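Local coordinates for protein 3-keto-5-aminohexanoate cleavage enzyme (Ralstonia eutropha, PDB 3C6C) that probably cleaves 3-keto-5-aminohexanoate or a related beta-keto acid, as a metal-dependent TIM-barrel enzyme, at residues A[53-62]-A[281-290]; A[151-159]-A[214-222]. One frame throughout, in Å; residues are numbered along the deposited sequence. Where two conformers were deposited one is given.

Contact 1 (A[53-62]-A[281-290]); sequences ACVEAAKAGA and TNGQLVERAR
The carboxylate oxygen OE2 of Glu56 is gripped twice at the start of helix 282-295. Gly283 N donates to Glu56 OE2 over 2.9 Å, arriving on the anti side of the carboxylate, and a water donates to the same OE2 while accepting from both N and ND2 of Asn282. Asn282 ND2 also donates to Val30 O, which fixes the amide. With CG anti to the backbone N (chi1 175°), the extended Glu56 chain lays its CG 3.9 Å from Gly283 CA. A carboxylate beside these first-turn amides would probably favour the helix dipole. The turn carries its own capping box: Gln284 N donates to Thr281 OG1 over 3.0 Å, and Thr281 N returns a bond to Gln284 OE1.

Further along, Val286 packs with both methyls against the last turn of helix 47-60. Its CG1, anti to the backbone N (chi1 172°), lies 3.7 Å from Ala60 CB, while its CG2 is 4.0 Å from Ala57 CB and close to Ala62. With Ala57, Ala60 and Gly283 at the interface, the segment axes can approach to 8.1 Å, crossing at -23°. Helix 47-60 ends in a Schellman motif at Gly61, and here the extended Arg290 reaches across: NH1 donates to Ala60 O over 3.1 Å. The acceptor lies in the guanidinium plane, but the donor stands well above the carbonyl plane. Arg290 NE is held by a salt bridge to Glu294.

The pair lies on the parallel barrel. Ala57, Asn282 and Val286 rest on Cys28 of strand 23-29, Val286 also touches Val266 of strand 264-266, and helix 250-260 packs on Leu285 and Ala289. Since these two strands pair with each other, the two helices meet where the TIM barrel closes.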
ATOM      1  N   ALA A  53     -26.524 -29.995   2.457  1.00 16.14           N
ATOM      2  CA  ALA A  53     -25.446 -29.095   2.924  1.00 16.00           C
ATOM      3  C   ALA A  53     -25.796 -27.648   2.572  1.00 16.95           C
ATOM      4  O   ALA A  53     -25.521 -26.731   3.332  1.00 17.84           O
ATOM      5  CB  ALA A  53     -24.077 -29.502   2.322  1.00 17.17           C
ATOM      6  N   CYS A  54     -26.422 -27.450   1.411  1.00 15.43           N
ATOM      7  CA  CYS A  54     -26.874 -26.103   1.005  1.00 15.93           C
ATOM      8  C   CYS A  54     -27.920 -25.588   1.965  1.00 18.45           C
ATOM      9  O   CYS A  54     -27.928 -24.421   2.337  1.00 17.15           O
ATOM     10  CB  CYS A  54     -27.443 -26.089  -0.434  1.00 18.22           C
ATOM     11  SG  CYS A  54     -26.243 -26.484  -1.725  1.00 19.36           S
ATOM     12  N   VAL A  55     -28.839 -26.477   2.332  1.00 17.60           N
ATOM     13  CA  VAL A  55     -29.934 -26.119   3.236  1.00 18.49           C
ATOM     14  C   VAL A  55     -29.405 -25.803   4.636  1.00 17.48           C
ATOM     15  O   VAL A  55     -29.824 -24.843   5.269  1.00 17.55           O
ATOM     16  CB  VAL A  55     -31.044 -27.216   3.255  1.00 18.78           C
ATOM     17  CG1 VAL A  55     -32.089 -26.936   4.369  1.00 17.02           C
ATOM     18  CG2 VAL A  55     -31.734 -27.278   1.868  1.00 15.51           C
ATOM     19  N   GLU A  56     -28.483 -26.621   5.090  1.00 17.29           N
ATOM     20  CA  GLU A  56     -27.794 -26.435   6.380  1.00 17.97           C
ATOM     21  C   GLU A  56     -27.078 -25.076   6.430  1.00 17.92           C
ATOM     22  O   GLU A  56     -27.164 -24.315   7.408  1.00 18.18           O
ATOM     23  CB  GLU A  56     -26.780 -27.580   6.568  1.00 19.01           C
ATOM     24  CG  GLU A  56     -25.878 -27.517   7.795  1.00 17.72           C
ATOM     25  CD  GLU A  56     -24.838 -28.623   7.744  1.00 23.54           C
ATOM     26  OE1 GLU A  56     -25.194 -29.804   7.958  1.00 27.02           O
ATOM     27  OE2 GLU A  56     -23.675 -28.348   7.467  1.00 24.26           O
ATOM     28  N   ALA A  57     -26.393 -24.763   5.341  1.00 16.79           N
ATOM     29  CA  ALA A  57     -25.713 -23.468   5.221  1.00 17.11           C
ATOM     30  C   ALA A  57     -26.723 -22.313   5.270  1.00 16.33           C
ATOM     31  O   ALA A  57     -26.535 -21.332   5.980  1.00 19.24           O
ATOM     32  CB  ALA A  57     -24.859 -23.389   3.938  1.00 15.14           C
ATOM     33  N   ALA A  58     -27.832 -22.475   4.542  1.00 17.71           N
ATOM     34  CA  ALA A  58     -28.889 -21.453   4.507  1.00 17.45           C
ATOM     35  C   ALA A  58     -29.429 -21.190   5.909  1.00 16.21           C
ATOM     36  O   ALA A  58     -29.605 -20.056   6.351  1.00 17.56           O
ATOM     37  CB  ALA A  58     -30.045 -21.882   3.553  1.00 16.63           C
ATOM     38  N   LYS A  59     -29.700 -22.281   6.613  1.00 16.52           N
ATOM     39  CA  LYS A  59     -30.311 -22.185   7.925  1.00 18.82           C
ATOM     40  C   LYS A  59     -29.372 -21.501   8.922  1.00 17.98           C
ATOM     41  O   LYS A  59     -29.802 -20.891   9.896  1.00 18.88           O
ATOM     42  CB  LYS A  59     -30.752 -23.558   8.440  1.00 20.08           C
ATOM     43  CG  LYS A  59     -32.017 -24.044   7.791  1.00 22.31           C
ATOM     44  CD  LYS A  59     -32.332 -25.461   8.233  1.00 27.40           C
ATOM     45  CE  LYS A  59     -33.614 -26.012   7.611  1.00 32.53           C
ATOM     46  NZ  LYS A  59     -33.780 -27.466   7.972  1.00 37.30           N
ATOM     47  N   ALA A  60     -28.077 -21.618   8.663  1.00 19.81           N
ATOM     48  CA  ALA A  60     -27.058 -20.969   9.508  1.00 17.57           C
ATOM     49  C   ALA A  60     -26.849 -19.483   9.141  1.00 18.12           C
ATOM     50  O   ALA A  60     -26.166 -18.751   9.861  1.00 18.35           O
ATOM     51  CB  ALA A  60     -25.738 -21.724   9.458  1.00 16.47           C
ATOM     52  N   GLY A  61     -27.443 -19.072   8.020  1.00 17.27           N
ATOM     53  CA  GLY A  61     -27.452 -17.688   7.554  1.00 17.94           C
ATOM     54  C   GLY A  61     -26.783 -17.369   6.217  1.00 18.18           C
ATOM     55  O   GLY A  61     -26.664 -16.212   5.830  1.00 17.37           O
ATOM     56  N   ALA A  62     -26.357 -18.383   5.489  1.00 17.99           N
ATOM     57  CA  ALA A  62     -25.698 -18.168   4.187  1.00 16.41           C
ATOM     58  C   ALA A  62     -26.651 -17.531   3.171  1.00 17.40           C
ATOM     59  O   ALA A  62     -27.836 -17.856   3.108  1.00 17.30           O
ATOM     60  CB  ALA A  62     -25.083 -19.456   3.637  1.00 18.17           C
ATOM     61  N   THR A 281     -18.604 -29.073   9.884  1.00 16.93           N
ATOM     62  CA  THR A 281     -19.710 -29.041   8.930  1.00 16.58           C
ATOM     63  C   THR A 281     -19.770 -27.661   8.247  1.00 18.33           C
ATOM     64  O   THR A 281     -19.254 -26.663   8.750  1.00 15.55           O
ATOM     65  CB  THR A 281     -21.085 -29.302   9.605  1.00 18.39           C
ATOM     66  OG1 THR A 281     -21.461 -28.148  10.385  1.00 17.02           O
ATOM     67  CG2 THR A 281     -21.086 -30.635  10.480  1.00 18.54           C
ATOM     68  N   ASN A 282     -20.455 -27.605   7.114  1.00 16.10           N
ATOM     69  CA  ASN A 282     -20.677 -26.337   6.416  1.00 16.42           C
ATOM     70  C   ASN A 282     -21.402 -25.362   7.316  1.00 15.44           C
ATOM     71  O   ASN A 282     -21.015 -24.209   7.417  1.00 17.01           O
ATOM     72  CB  ASN A 282     -21.427 -26.519   5.106  1.00 15.56           C
ATOM     73  CG  ASN A 282     -20.526 -26.999   3.990  1.00 16.15           C
ATOM     74  OD1 ASN A 282     -19.647 -26.266   3.537  1.00 16.74           O
ATOM     75  ND2 ASN A 282     -20.749 -28.234   3.535  1.00 16.16           N
ATOM     76  N   GLY A 283     -22.409 -25.850   8.032  1.00 15.58           N
ATOM     77  CA  GLY A 283     -23.160 -25.004   8.962  1.00 16.02           C
ATOM     78  C   GLY A 283     -22.305 -24.362  10.020  1.00 14.95           C
ATOM     79  O   GLY A 283     -22.457 -23.190  10.373  1.00 16.68           O
ATOM     80  N   GLN A 284     -21.363 -25.136  10.525  1.00 16.36           N
ATOM     81  CA  GLN A 284     -20.495 -24.620  11.587  1.00 16.50           C
ATOM     82  C   GLN A 284     -19.603 -23.493  11.050  1.00 15.70           C
ATOM     83  O   GLN A 284     -19.341 -22.501  11.706  1.00 15.03           O
ATOM     84  CB  GLN A 284     -19.654 -25.756  12.176  1.00 17.90           C
ATOM     85  CG  GLN A 284     -20.474 -26.647  13.034  1.00 15.67           C
ATOM     86  CD  GLN A 284     -19.805 -27.960  13.368  1.00 22.07           C
ATOM     87  OE1 GLN A 284     -18.760 -28.303  12.834  1.00 19.30           O
ATOM     88  NE2 GLN A 284     -20.449 -28.722  14.248  1.00 28.11           N
ATOM     89  N   LEU A 285     -19.144 -23.668   9.836  1.00 14.48           N
ATOM     90  CA  LEU A 285     -18.261 -22.679   9.186  1.00 16.15           C
ATOM     91  C   LEU A 285     -19.022 -21.384   8.933  1.00 14.76           C
ATOM     92  O   LEU A 285     -18.521 -20.295   9.178  1.00 16.23           O
ATOM     93  CB  LEU A 285     -17.645 -23.229   7.898  1.00 17.30           C
ATOM     94  CG  LEU A 285     -16.665 -24.399   8.040  1.00 15.70           C
ATOM     95  CD1 LEU A 285     -16.218 -24.890   6.642  1.00 15.10           C
ATOM     96  CD2 LEU A 285     -15.447 -24.045   8.968  1.00 17.83           C
ATOM     97  N   VAL A 286     -20.264 -21.524   8.463  1.00 15.18           N
ATOM     98  CA  VAL A 286     -21.142 -20.381   8.244  1.00 16.41           C
ATOM     99  C   VAL A 286     -21.405 -19.671   9.567  1.00 15.47           C
ATOM    100  O   VAL A 286     -21.381 -18.449   9.658  1.00 16.21           O
ATOM    101  CB  VAL A 286     -22.486 -20.784   7.557  1.00 15.08           C
ATOM    102  CG1 VAL A 286     -23.446 -19.590   7.540  1.00 17.54           C
ATOM    103  CG2 VAL A 286     -22.262 -21.287   6.085  1.00 14.89           C
ATOM    104  N   GLU A 287     -21.663 -20.448  10.611  1.00 17.42           N
ATOM    105  CA  GLU A 287     -21.999 -19.877  11.925  1.00 17.92           C
ATOM    106  C   GLU A 287     -20.840 -19.066  12.464  1.00 17.58           C
ATOM    107  O   GLU A 287     -20.999 -17.947  12.976  1.00 17.08           O
ATOM    108  CB  GLU A 287     -22.364 -20.982  12.910  1.00 18.32           C
ATOM    109  CG  GLU A 287     -22.595 -20.496  14.311  1.00 26.83           C
ATOM    110  CD  GLU A 287     -22.902 -21.655  15.274  1.00 40.82           C
ATOM    111  OE1 GLU A 287     -22.524 -22.820  14.961  1.00 49.39           O
ATOM    112  OE2 GLU A 287     -23.517 -21.385  16.333  1.00 46.98           O
ATOM    113  N   ARG A 288     -19.645 -19.588  12.265  1.00 17.26           N
ATOM    114  CA  ARG A 288     -18.421 -18.929  12.770  0.50 17.27           C
ATOM    115  C   ARG A 288     -18.202 -17.592  12.070  1.00 17.38           C
ATOM    116  O   ARG A 288     -17.923 -16.580  12.703  1.00 17.97           O
ATOM    117  CB  ARG A 288     -17.187 -19.837  12.626  0.50 18.71           C
ATOM    118  CG  ARG A 288     -15.836 -19.157  12.901  0.50 17.39           C
ATOM    119  CD  ARG A 288     -14.763 -20.186  13.310  0.50 25.01           C
ATOM    120  NE  ARG A 288     -15.266 -20.892  14.482  0.50 28.22           N
ATOM    121  CZ  ARG A 288     -14.634 -21.851  15.146  0.50 23.36           C
ATOM    122  NH1 ARG A 288     -13.452 -22.288  14.750  0.50 26.30           N
ATOM    123  NH2 ARG A 288     -15.218 -22.386  16.208  0.50 27.84           N
ATOM    124  N   ALA A 289     -18.364 -17.609  10.755  1.00 14.94           N
ATOM    125  CA  ALA A 289     -18.155 -16.412   9.913  1.00 13.12           C
ATOM    126  C   ALA A 289     -19.195 -15.334  10.263  1.00 15.10           C
ATOM    127  O   ALA A 289     -18.907 -14.142  10.413  1.00 16.82           O
ATOM    128  CB  ALA A 289     -18.211 -16.806   8.399  1.00 13.79           C
ATOM    129  N   ARG A 290     -20.412 -15.813  10.452  1.00 16.85           N
ATOM    130  CA  ARG A 290     -21.553 -14.933  10.794  1.00 16.33           C
ATOM    131  C   ARG A 290     -21.330 -14.222  12.121  1.00 15.62           C
ATOM    132  O   ARG A 290     -21.558 -13.001  12.263  1.00 15.76           O
ATOM    133  CB  ARG A 290     -22.873 -15.703  10.772  1.00 16.50           C
ATOM    134  CG  ARG A 290     -24.051 -14.872  11.244  1.00 17.15           C
ATOM    135  CD  ARG A 290     -25.307 -15.657  11.087  1.00 20.10           C
ATOM    136  NE  ARG A 290     -26.404 -15.021  11.799  1.00 23.02           N
ATOM    137  CZ  ARG A 290     -27.611 -15.550  11.918  1.00 28.90           C
ATOM    138  NH1 ARG A 290     -27.892 -16.706  11.335  1.00 24.96           N
ATOM    139  NH2 ARG A 290     -28.548 -14.902  12.590  1.00 30.62           N
TER
HETATM  140  O   HOH W   1     -22.040 -29.797   5.769  1.00 16.13           O
HETATM  141  O   HOH W   2     -29.488 -19.358  12.299  1.00 45.95           O

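Contact 2 (A[151-159]-A[214-222]); sequences GNQVEGKLE and VLGVLWGAP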
ATOM      1  N   GLY A 151      -3.511 -20.516 -16.573  1.00 21.03           N
ATOM      2  CA  GLY A 151      -2.327 -20.538 -15.735  1.00 21.10           C
ATOM      3  C   GLY A 151      -1.921 -21.878 -15.190  1.00 22.53           C
ATOM      4  O   GLY A 151      -2.647 -22.853 -15.283  1.00 21.21           O
ATOM      5  N   ASN A 152      -0.695 -21.881 -14.694  1.00 23.75           N
ATOM      6  CA  ASN A 152      -0.119 -23.020 -13.978  1.00 23.61           C
ATOM      7  C   ASN A 152      -0.801 -23.148 -12.625  1.00 24.14           C
ATOM      8  O   ASN A 152      -0.779 -22.218 -11.802  1.00 21.83           O
ATOM      9  CB  ASN A 152       1.385 -22.844 -13.758  1.00 22.45           C
ATOM     10  CG  ASN A 152       2.178 -22.898 -15.054  1.00 23.20           C
ATOM     11  OD1 ASN A 152       1.775 -23.578 -15.986  1.00 24.44           O
ATOM     12  ND2 ASN A 152       3.311 -22.188 -15.110  1.00 21.01           N
ATOM     13  N   GLN A 153      -1.395 -24.308 -12.405  1.00 23.86           N
ATOM     14  CA  GLN A 153      -2.084 -24.584 -11.153  1.00 27.19           C
ATOM     15  C   GLN A 153      -1.644 -25.858 -10.466  1.00 28.44           C
ATOM     16  O   GLN A 153      -1.038 -26.751 -11.058  1.00 24.15           O
ATOM     17  CB  GLN A 153      -3.590 -24.591 -11.344  1.00 26.88           C
ATOM     18  CG  GLN A 153      -4.101 -23.304 -11.953  1.00 36.87           C
ATOM     19  CD  GLN A 153      -5.246 -22.710 -11.165  1.00 43.22           C
ATOM     20  OE1 GLN A 153      -5.672 -23.273 -10.149  1.00 48.99           O
ATOM     21  NE2 GLN A 153      -5.756 -21.571 -11.629  1.00 46.42           N
ATOM     22  N   VAL A 154      -1.984 -25.894  -9.187  1.00 27.60           N
ATOM     23  CA  VAL A 154      -1.635 -27.027  -8.303  1.00 29.70           C
ATOM     24  C   VAL A 154      -2.834 -27.387  -7.442  1.00 31.22           C
ATOM     25  O   VAL A 154      -3.461 -26.515  -6.846  1.00 32.65           O
ATOM     26  CB  VAL A 154      -0.470 -26.711  -7.325  1.00 29.56           C
ATOM     27  CG1 VAL A 154      -0.080 -27.979  -6.520  1.00 30.78           C
ATOM     28  CG2 VAL A 154       0.766 -26.135  -8.037  1.00 25.97           C
ATOM     29  N   GLU A 155      -3.147 -28.675  -7.423  1.00 30.97           N
ATOM     30  CA  GLU A 155      -4.128 -29.228  -6.480  1.00 32.87           C
ATOM     31  C   GLU A 155      -3.481 -30.407  -5.780  1.00 34.07           C
ATOM     32  O   GLU A 155      -3.279 -31.471  -6.368  1.00 33.66           O
ATOM     33  CB  GLU A 155      -5.411 -29.663  -7.183  1.00 34.85           C
ATOM     34  CG  GLU A 155      -6.466 -30.212  -6.187  1.00 39.73           C
ATOM     35  CD  GLU A 155      -7.746 -30.660  -6.855  1.00 45.92           C
ATOM     36  OE1 GLU A 155      -7.731 -31.732  -7.512  1.00 48.52           O
ATOM     37  OE2 GLU A 155      -8.767 -29.944  -6.691  1.00 50.88           O
ATOM     38  N   GLY A 156      -3.112 -30.173  -4.533  1.00 36.13           N
ATOM     39  CA  GLY A 156      -2.337 -31.133  -3.771  1.00 38.05           C
ATOM     40  C   GLY A 156      -0.963 -31.292  -4.372  1.00 38.54           C
ATOM     41  O   GLY A 156      -0.162 -30.364  -4.379  1.00 39.56           O
ATOM     42  N   LYS A 157      -0.710 -32.484  -4.883  1.00 39.57           N
ATOM     43  CA  LYS A 157       0.580 -32.815  -5.462  1.00 40.22           C
ATOM     44  C   LYS A 157       0.459 -32.740  -6.975  1.00 40.14           C
ATOM     45  O   LYS A 157       1.447 -32.875  -7.697  1.00 43.69           O
ATOM     46  CB  LYS A 157       1.036 -34.215  -5.022  1.00 40.69           C
ATOM     47  N   LEU A 158      -0.765 -32.504  -7.435  1.00 38.15           N
ATOM     48  CA  LEU A 158      -1.076 -32.495  -8.885  1.00 35.09           C
ATOM     49  C   LEU A 158      -0.861 -31.124  -9.548  1.00 34.82           C
ATOM     50  O   LEU A 158      -1.539 -30.148  -9.216  1.00 32.93           O
ATOM     51  CB  LEU A 158      -2.509 -32.951  -9.129  1.00 34.99           C
ATOM     52  CG  LEU A 158      -2.988 -32.921 -10.576  1.00 34.87           C
ATOM     53  CD1 LEU A 158      -2.130 -33.824 -11.466  1.00 36.49           C
ATOM     54  CD2 LEU A 158      -4.443 -33.322 -10.611  1.00 37.02           C
ATOM     55  N   GLU A 159       0.083 -31.094 -10.486  1.00 32.65           N
ATOM     56  CA  GLU A 159       0.369 -29.890 -11.299  1.00 31.31           C
ATOM     57  C   GLU A 159      -0.289 -29.975 -12.666  1.00 30.23           C
ATOM     58  O   GLU A 159      -0.205 -30.977 -13.364  1.00 29.93           O
ATOM     59  CB  GLU A 159       1.879 -29.628 -11.409  1.00 31.33           C
ATOM     60  CG  GLU A 159       2.503 -29.352 -10.039  1.00 31.10           C
ATOM     61  CD  GLU A 159       3.460 -28.166  -9.974  1.00 33.91           C
ATOM     62  OE1 GLU A 159       3.179 -27.068 -10.519  1.00 30.12           O
ATOM     63  OE2 GLU A 159       4.505 -28.315  -9.309  1.00 29.82           O
ATOM     64  N   VAL A 214      -9.683 -15.432  -5.655  1.00 18.17           N
ATOM     65  CA  VAL A 214      -9.178 -16.704  -5.150  1.00 17.47           C
ATOM     66  C   VAL A 214      -7.765 -16.482  -4.623  1.00 19.51           C
ATOM     67  O   VAL A 214      -6.848 -16.139  -5.378  1.00 20.10           O
ATOM     68  CB  VAL A 214      -9.174 -17.812  -6.257  1.00 17.46           C
ATOM     69  CG1 VAL A 214      -8.748 -19.171  -5.651  1.00 19.91           C
ATOM     70  CG2 VAL A 214     -10.576 -17.916  -6.924  1.00 18.91           C
ATOM     71  N   LEU A 215      -7.593 -16.643  -3.314  1.00 18.47           N
ATOM     72  CA  LEU A 215      -6.301 -16.371  -2.668  1.00 17.07           C
ATOM     73  C   LEU A 215      -5.642 -17.609  -2.079  1.00 21.12           C
ATOM     74  O   LEU A 215      -6.257 -18.416  -1.423  1.00 20.68           O
ATOM     75  CB  LEU A 215      -6.433 -15.283  -1.583  1.00 19.75           C
ATOM     76  CG  LEU A 215      -7.019 -13.931  -2.011  1.00 16.96           C
ATOM     77  CD1 LEU A 215      -7.295 -13.052  -0.803  1.00 20.31           C
ATOM     78  CD2 LEU A 215      -6.076 -13.219  -3.018  1.00 16.60           C
ATOM     79  N   GLY A 216      -4.358 -17.713  -2.336  1.00 18.95           N
ATOM     80  CA  GLY A 216      -3.520 -18.783  -1.816  1.00 20.95           C
ATOM     81  C   GLY A 216      -3.476 -20.063  -2.607  1.00 21.43           C
ATOM     82  O   GLY A 216      -2.959 -21.082  -2.134  1.00 24.25           O
ATOM     83  N   VAL A 217      -4.045 -20.039  -3.798  1.00 23.12           N
ATOM     84  CA  VAL A 217      -3.914 -21.178  -4.710  1.00 23.55           C
ATOM     85  C   VAL A 217      -2.597 -21.010  -5.468  1.00 23.40           C
ATOM     86  O   VAL A 217      -2.208 -19.898  -5.841  1.00 23.80           O
ATOM     87  CB  VAL A 217      -5.108 -21.297  -5.644  1.00 24.89           C
ATOM     88  CG1 VAL A 217      -4.845 -22.344  -6.752  1.00 27.65           C
ATOM     89  CG2 VAL A 217      -6.344 -21.642  -4.827  1.00 26.67           C
ATOM     90  N   LEU A 218      -1.868 -22.109  -5.634  1.00 22.40           N
ATOM     91  CA  LEU A 218      -0.617 -22.068  -6.407  1.00 23.19           C
ATOM     92  C   LEU A 218      -0.979 -22.266  -7.899  1.00 23.37           C
ATOM     93  O   LEU A 218      -1.763 -23.171  -8.219  1.00 23.04           O
ATOM     94  CB  LEU A 218       0.356 -23.145  -5.927  1.00 24.27           C
ATOM     95  CG  LEU A 218       0.720 -23.085  -4.429  1.00 26.69           C
ATOM     96  CD1 LEU A 218       1.692 -24.211  -4.110  1.00 25.58           C
ATOM     97  CD2 LEU A 218       1.346 -21.754  -4.025  1.00 26.06           C
ATOM     98  N   TRP A 219      -0.465 -21.471  -8.842  1.00 22.58           N
ATOM     99  CA  TRP A 219       0.532 -20.416  -8.655  1.00 21.70           C
ATOM    100  C   TRP A 219      -0.117 -19.066  -8.940  1.00 22.84           C
ATOM    101  O   TRP A 219       0.243 -18.363  -9.894  1.00 20.71           O
ATOM    102  CB  TRP A 219       1.739 -20.665  -9.583  1.00 23.60           C
ATOM    103  CG  TRP A 219       2.436 -21.954  -9.215  1.00 23.89           C
ATOM    104  CD1 TRP A 219       2.313 -23.175  -9.824  1.00 23.68           C
ATOM    105  CD2 TRP A 219       3.267 -22.154  -8.082  1.00 20.25           C
ATOM    106  NE1 TRP A 219       3.050 -24.122  -9.142  1.00 21.72           N
ATOM    107  CE2 TRP A 219       3.647 -23.520  -8.068  1.00 22.24           C
ATOM    108  CE3 TRP A 219       3.740 -21.309  -7.071  1.00 22.35           C
ATOM    109  CZ2 TRP A 219       4.475 -24.043  -7.092  1.00 26.20           C
ATOM    110  CZ3 TRP A 219       4.566 -21.841  -6.102  1.00 28.07           C
ATOM    111  CH2 TRP A 219       4.919 -23.194  -6.122  1.00 21.65           C
ATOM    112  N   GLY A 220      -1.108 -18.768  -8.114  1.00 20.05           N
ATOM    113  CA  GLY A 220      -1.805 -17.478  -8.062  1.00 19.61           C
ATOM    114  C   GLY A 220      -1.455 -16.536  -6.924  1.00 18.19           C
ATOM    115  O   GLY A 220      -0.475 -16.724  -6.196  1.00 18.14           O
ATOM    116  N   ALA A 221      -2.288 -15.515  -6.769  1.00 17.12           N
ATOM    117  CA  ALA A 221      -2.035 -14.462  -5.784  1.00 17.41           C
ATOM    118  C   ALA A 221      -2.171 -15.047  -4.373  1.00 16.76           C
ATOM    119  O   ALA A 221      -3.091 -15.814  -4.113  1.00 17.53           O
ATOM    120  CB  ALA A 221      -3.004 -13.269  -5.980  1.00 18.47           C
ATOM    121  N   PRO A 222      -1.262 -14.658  -3.471  1.00 17.53           N
ATOM    122  CA  PRO A 222      -1.286 -15.199  -2.102  1.00 19.68           C
ATOM    123  C   PRO A 222      -2.346 -14.562  -1.209  1.00 18.72           C
ATOM    124  O   PRO A 222      -2.873 -13.466  -1.455  1.00 17.81           O
ATOM    125  CB  PRO A 222       0.110 -14.873  -1.576  1.00 20.79           C
ATOM    126  CG  PRO A 222       0.480 -13.603  -2.290  1.00 19.76           C
ATOM    127  CD  PRO A 222      -0.095 -13.769  -3.682  1.00 17.93           C
TER
HETATM  128  O   HOH W   3      -2.967 -24.767  -4.869  1.00 26.12           O
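The Trp219 indole is met on one face and at one edge. Leu218 CB stands over the centre of that face, 3.7 Å above the ring plane, next to the cis peptide that joins the two residues. Val154 comes in obliquely on the same side of the ring, its CG2 only 3.2 Å from Trp219 NE1, a tight fit. The same methyl packs 3.7 Å from Leu218 CB, with the Val154 and Leu218 side chains side by side and pointing the same way. At the ring's edge, NE1 donates to Glu159 OE1 over 3.3 Å; the bond is nearly in the indole plane, but meets the oxygen from above the carboxylate plane, the two planes being turned 40° apart.

Backbone bonds tie the same loop to strand 151-155. Trp219 N donates to Asn152 O over 3.1 Å, whereas Val154 N to Leu218 O is weak, and a water bridges Val154 O and Leu218 N.

Glu159 has further partners in the third subunit, where Thr166 bonds OE1 and Arg170 makes a salt bridge to OE2; Phe195 of that subunit meets Trp219 edge-to-face. Segment 151-159 forms a beta hairpin with a type II' turn, and strand 151-155 is an outermost strand of a four-stranded antiparallel sheet within the chain. The loop that follows barrel strand 210-214 docks on this edge, joining the TIM barrel to its added sheet at a subunit interface.

Contacts 1 and 2 do not touch: their centres are 26 Å apart and their nearest atoms about 14 Å. Both segments of contact 2 fall in the chain between those of contact 1, which brings together helices from early and late in the barrel sequence. The metal site, occupied here by nickel, is formed by His66, His68 and Glu269. Contact 1 is tied to it through the chain: helix 47-60 leads into the strand carrying both histidines, and Asn282 OD1 bonds the backbone of Leu268, next to Glu269. Near contact 2, a bound acetate, probably from the crystallisation liquor, lies about 4 Å from the Val217 side chain.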